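Local coordinates for protein aldehyde dehydrogenase 12 (Zea mays, PDB 6D97) that probably oxidises L-glutamate gamma-semialdehyde to glutamate with NAD+, the last step of proline catabolism in plants, at residues P267-F272 with L522-H527. Residues are numbered along the deposited sequence; the frame is centred on the assembly and turned at random.
Sequences PKMTLF and LVWSCH. With NAD (nicotinamide-adenine-dinucleotide), chain E.
In the buried core of the NAD-binding Rossmann fold, Met269 and Leu271 of strand 269-273 pack against Val523 and Trp524, in the C-terminal part of helix 517-524. Leu271 CB comes to 3.5 Å from Trp524 CZ2 on the six-membered ring of the indole, and the two side chains cross at about a right angle. With Leu271 CG anti to the backbone N (chi1 -172°), the branch CD2 is carried to 4.1 Å from Val523 CG1. That same CG1 sits over one face of the indole, offset toward the rim. The Met269 chain bends at chi2 and chi3, which brings CE to 3.9 Å from Trp524 CZ3 and 3.5 Å from Val523 O. Strand 269-273 lies between strands 191-196 and 290-293 in the five-stranded parallel sheet. After the helix the chain enters strand 526-533 of a separate antiparallel sheet. Trp524 NE1 is hydrogen-bonded to Gln208 OE1. The Phe272 ring edge meets NAD, with CE1 3.2 Å from O4B and CZ 3.4 Å from O1A, the latter in the ring plane. The ring also packs on Val278 and Leu282. Replacing it with an alanine is likely to leave a gap between these two and the adenosine ribose.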
ATOM      1  N   PRO A 267     -11.430 -26.735  12.520  1.00 33.82           N
ATOM      2  CA  PRO A 267     -11.403 -25.287  12.315  1.00 34.47           C
ATOM      3  C   PRO A 267     -10.682 -24.961  11.019  1.00 37.08           C
ATOM      4  O   PRO A 267      -9.798 -25.696  10.572  1.00 32.28           O
ATOM      5  CB  PRO A 267     -10.639 -24.768  13.536  1.00 32.50           C
ATOM      6  CG  PRO A 267      -9.749 -25.894  13.907  1.00 31.14           C
ATOM      7  CD  PRO A 267     -10.530 -27.148  13.610  1.00 32.74           C
ATOM      8  N   LYS A 268     -11.082 -23.853  10.399  1.00 20.88           N
ATOM      9  CA  LYS A 268     -10.505 -23.490   9.113  1.00 30.62           C
ATOM     10  C   LYS A 268      -9.120 -22.875   9.245  1.00 34.78           C
ATOM     11  O   LYS A 268      -8.365 -22.870   8.268  1.00 35.94           O
ATOM     12  CB  LYS A 268     -11.442 -22.539   8.368  1.00 20.16           C
ATOM     13  CG  LYS A 268     -12.707 -23.233   7.893  1.00 40.16           C
ATOM     14  CD  LYS A 268     -12.347 -24.474   7.087  1.00 39.37           C
ATOM     15  CE  LYS A 268     -13.179 -25.675   7.496  1.00 49.32           C
ATOM     16  NZ  LYS A 268     -14.578 -25.598   7.007  1.00 49.76           N
ATOM     17  N   MET A 269      -8.776 -22.364  10.424  1.00 33.37           N
ATOM     18  CA  MET A 269      -7.434 -21.875  10.699  1.00 32.06           C
ATOM     19  C   MET A 269      -7.126 -22.140  12.163  1.00 22.58           C
ATOM     20  O   MET A 269      -8.006 -22.019  13.016  1.00 25.50           O
ATOM     21  CB  MET A 269      -7.296 -20.380  10.386  1.00 23.15           C
ATOM     22  CG  MET A 269      -6.148 -20.048   9.437  1.00 30.95           C
ATOM     23  SD  MET A 269      -4.524 -20.480  10.098  1.00 36.26           S
ATOM     24  CE  MET A 269      -4.447 -19.406  11.530  1.00 24.08           C
ATOM     25  N   THR A 270      -5.883 -22.511  12.452  1.00 26.31           N
ATOM     26  CA  THR A 270      -5.435 -22.712  13.825  1.00 31.55           C
ATOM     27  C   THR A 270      -4.147 -21.934  14.026  1.00 28.65           C
ATOM     28  O   THR A 270      -3.164 -22.162  13.313  1.00 27.45           O
ATOM     29  CB  THR A 270      -5.216 -24.194  14.143  1.00 26.35           C
ATOM     30  OG1 THR A 270      -6.464 -24.892  14.068  1.00 24.84           O
ATOM     31  CG2 THR A 270      -4.643 -24.357  15.541  1.00 26.79           C
ATOM     32  N   LEU A 271      -4.161 -21.003  14.973  1.00 26.16           N
ATOM     33  CA  LEU A 271      -2.946 -20.333  15.414  1.00 24.30           C
ATOM     34  C   LEU A 271      -2.360 -21.142  16.560  1.00 26.14           C
ATOM     35  O   LEU A 271      -3.013 -21.326  17.594  1.00 27.49           O
ATOM     36  CB  LEU A 271      -3.235 -18.897  15.855  1.00 24.76           C
ATOM     37  CG  LEU A 271      -2.081 -17.941  16.195  1.00 26.06           C
ATOM     38  CD1 LEU A 271      -1.497 -18.175  17.592  1.00 31.34           C
ATOM     39  CD2 LEU A 271      -0.991 -18.030  15.139  1.00 25.53           C
ATOM     40  N   PHE A 272      -1.139 -21.629  16.378  1.00 24.27           N
ATOM     41  CA  PHE A 272      -0.431 -22.316  17.444  1.00 25.95           C
ATOM     42  C   PHE A 272       0.838 -21.559  17.797  1.00 27.21           C
ATOM     43  O   PHE A 272       1.642 -21.234  16.918  1.00 28.68           O
ATOM     44  CB  PHE A 272      -0.071 -23.750  17.068  1.00 19.88           C
ATOM     45  CG  PHE A 272       0.740 -24.443  18.119  1.00 27.23           C
ATOM     46  CD1 PHE A 272       0.123 -24.993  19.228  1.00 26.07           C
ATOM     47  CD2 PHE A 272       2.121 -24.517  18.017  1.00 33.55           C
ATOM     48  CE1 PHE A 272       0.860 -25.614  20.208  1.00 31.27           C
ATOM     49  CE2 PHE A 272       2.864 -25.141  18.992  1.00 29.66           C
ATOM     50  CZ  PHE A 272       2.234 -25.689  20.089  1.00 22.91           C
ATOM     51  N   LEU A 522      -2.431 -11.240   7.685  1.00 19.49           N
ATOM     52  CA  LEU A 522      -1.823 -12.470   7.179  1.00 26.67           C
ATOM     53  C   LEU A 522      -2.359 -13.692   7.913  1.00 22.86           C
ATOM     54  O   LEU A 522      -2.695 -14.708   7.291  1.00 36.49           O
ATOM     55  CB  LEU A 522      -0.302 -12.396   7.313  1.00 27.49           C
ATOM     56  CG  LEU A 522       0.422 -13.743   7.253  1.00 36.52           C
ATOM     57  CD1 LEU A 522       0.525 -14.215   5.807  1.00 38.90           C
ATOM     58  CD2 LEU A 522       1.791 -13.670   7.909  1.00 31.29           C
ATOM     59  N   VAL A 523      -2.464 -13.606   9.236  1.00 24.74           N
ATOM     60  CA  VAL A 523      -2.781 -14.782  10.036  1.00 22.52           C
ATOM     61  C   VAL A 523      -4.273 -15.088  10.007  1.00 22.26           C
ATOM     62  O   VAL A 523      -4.673 -16.257   9.978  1.00 31.05           O
ATOM     63  CB  VAL A 523      -2.267 -14.578  11.475  1.00 30.43           C
ATOM     64  CG1 VAL A 523      -2.795 -15.659  12.391  1.00 16.18           C
ATOM     65  CG2 VAL A 523      -0.746 -14.577  11.494  1.00 25.53           C
ATOM     66  N   TRP A 524      -5.121 -14.059  10.003  1.00 20.72           N
ATOM     67  CA  TRP A 524      -6.537 -14.230  10.303  1.00 24.14           C
ATOM     68  C   TRP A 524      -7.461 -13.931   9.133  1.00 23.98           C
ATOM     69  O   TRP A 524      -8.680 -13.860   9.324  1.00 26.82           O
ATOM     70  CB  TRP A 524      -6.913 -13.372  11.508  1.00 15.97           C
ATOM     71  CG  TRP A 524      -6.281 -13.895  12.745  1.00 24.08           C
ATOM     72  CD1 TRP A 524      -5.409 -13.241  13.572  1.00 21.15           C
ATOM     73  CD2 TRP A 524      -6.436 -15.211  13.281  1.00 30.17           C
ATOM     74  NE1 TRP A 524      -5.029 -14.069  14.602  1.00 24.20           N
ATOM     75  CE2 TRP A 524      -5.646 -15.283  14.446  1.00 23.90           C
ATOM     76  CE3 TRP A 524      -7.177 -16.336  12.894  1.00 22.04           C
ATOM     77  CZ2 TRP A 524      -5.574 -16.434  15.225  1.00 28.00           C
ATOM     78  CZ3 TRP A 524      -7.104 -17.475  13.665  1.00 22.07           C
ATOM     79  CH2 TRP A 524      -6.309 -17.515  14.821  1.00 22.41           C
ATOM     80  N   SER A 525      -6.924 -13.769   7.929  1.00 18.40           N
ATOM     81  CA  SER A 525      -7.767 -13.634   6.753  1.00 19.59           C
ATOM     82  C   SER A 525      -7.042 -14.232   5.558  1.00 19.79           C
ATOM     83  O   SER A 525      -5.837 -14.501   5.597  1.00 21.30           O
ATOM     84  CB  SER A 525      -8.146 -12.173   6.488  1.00 20.26           C
ATOM     85  OG  SER A 525      -7.020 -11.411   6.089  1.00 21.94           O
ATOM     86  N   CYS A 526      -7.805 -14.455   4.497  1.00 25.56           N
ATOM     87  CA  CYS A 526      -7.281 -14.917   3.226  1.00 22.22           C
ATOM     88  C   CYS A 526      -7.776 -13.984   2.134  1.00 23.83           C
ATOM     89  O   CYS A 526      -8.716 -13.211   2.330  1.00 23.04           O
ATOM     90  CB  CYS A 526      -7.706 -16.360   2.926  1.00 21.51           C
ATOM     91  SG  CYS A 526      -9.489 -16.629   2.924  1.00 31.24           S
ATOM     92  N   HIS A 527      -7.128 -14.055   0.978  1.00 22.00           N
ATOM     93  CA  HIS A 527      -7.539 -13.232  -0.149  1.00 20.98           C
ATOM     94  C   HIS A 527      -8.791 -13.813  -0.794  1.00 24.62           C
ATOM     95  O   HIS A 527      -8.884 -15.025  -1.014  1.00 25.03           O
ATOM     96  CB  HIS A 527      -6.423 -13.126  -1.184  1.00 19.70           C
ATOM     97  CG  HIS A 527      -6.763 -12.238  -2.340  1.00 25.77           C
ATOM     98  ND1 HIS A 527      -6.450 -10.896  -2.365  1.00 24.18           N
ATOM     99  CD2 HIS A 527      -7.411 -12.493  -3.501  1.00 29.04           C
ATOM    100  CE1 HIS A 527      -6.879 -10.366  -3.497  1.00 29.11           C
ATOM    101  NE2 HIS A 527      -7.470 -11.313  -4.203  1.00 28.81           N
TER
HETATM  102  PA  NAD E 601       3.858 -26.465  24.186  0.70 41.48           P
HETATM  103  O1A NAD E 601       3.975 -26.919  22.696  0.70 44.06           O
HETATM  104  O2A NAD E 601       4.210 -27.378  25.255  0.70 42.74           O
HETATM  105  O5B NAD E 601       2.536 -26.110  24.742  0.70 33.82           O
HETATM  106  C5B NAD E 601       1.881 -24.948  24.294  0.70 25.30           C
HETATM  107  C4B NAD E 601       0.366 -25.086  24.202  0.70 29.69           C
HETATM  108  O4B NAD E 601      -0.041 -26.060  23.256  0.70 31.80           O
HETATM  109  C3B NAD E 601      -0.284 -25.395  25.511  0.70 25.90           C
HETATM  110  O3B NAD E 601      -1.471 -24.712  25.641  0.70 20.41           O
HETATM  111  C2B NAD E 601      -0.516 -26.841  25.416  0.70 27.66           C
HETATM  112  O2B NAD E 601      -1.567 -27.223  26.219  0.70 25.50           O
HETATM  113  C1B NAD E 601      -0.818 -26.983  23.972  0.70 25.13           C
HETATM  114  N9A NAD E 601      -0.603 -28.304  23.419  0.70 23.84           N
HETATM  115  C8A NAD E 601       0.408 -29.203  23.707  0.70 15.63           C
HETATM  116  N7A NAD E 601       0.252 -30.295  22.950  0.70 26.23           N
HETATM  117  C5A NAD E 601      -0.861 -30.137  22.130  0.70 25.45           C
HETATM  118  C6A NAD E 601      -1.484 -30.910  21.169  0.70 30.42           C
HETATM  119  N6A NAD E 601      -0.955 -32.207  20.849  0.70 26.47           N
HETATM  120  N1A NAD E 601      -2.577 -30.456  20.538  0.70 28.10           N
HETATM  121  C2A NAD E 601      -3.102 -29.235  20.815  0.70 27.52           C
HETATM  122  N3A NAD E 601      -2.518 -28.445  21.753  0.70 30.40           N
HETATM  123  C4A NAD E 601      -1.417 -28.864  22.411  0.70 22.24           C
HETATM  124  O3  NAD E 601       4.632 -25.309  24.656  0.70 46.70           O
HETATM  125  PN  NAD E 601       5.776 -25.315  25.759  0.70 46.70           P
HETATM  126  O1N NAD E 601       6.388 -23.873  25.624  0.70 43.12           O
HETATM  127  O2N NAD E 601       5.208 -25.455  27.141  0.70 38.01           O
HETATM  128  O5D NAD E 601       6.870 -26.321  25.520  0.70 43.72           O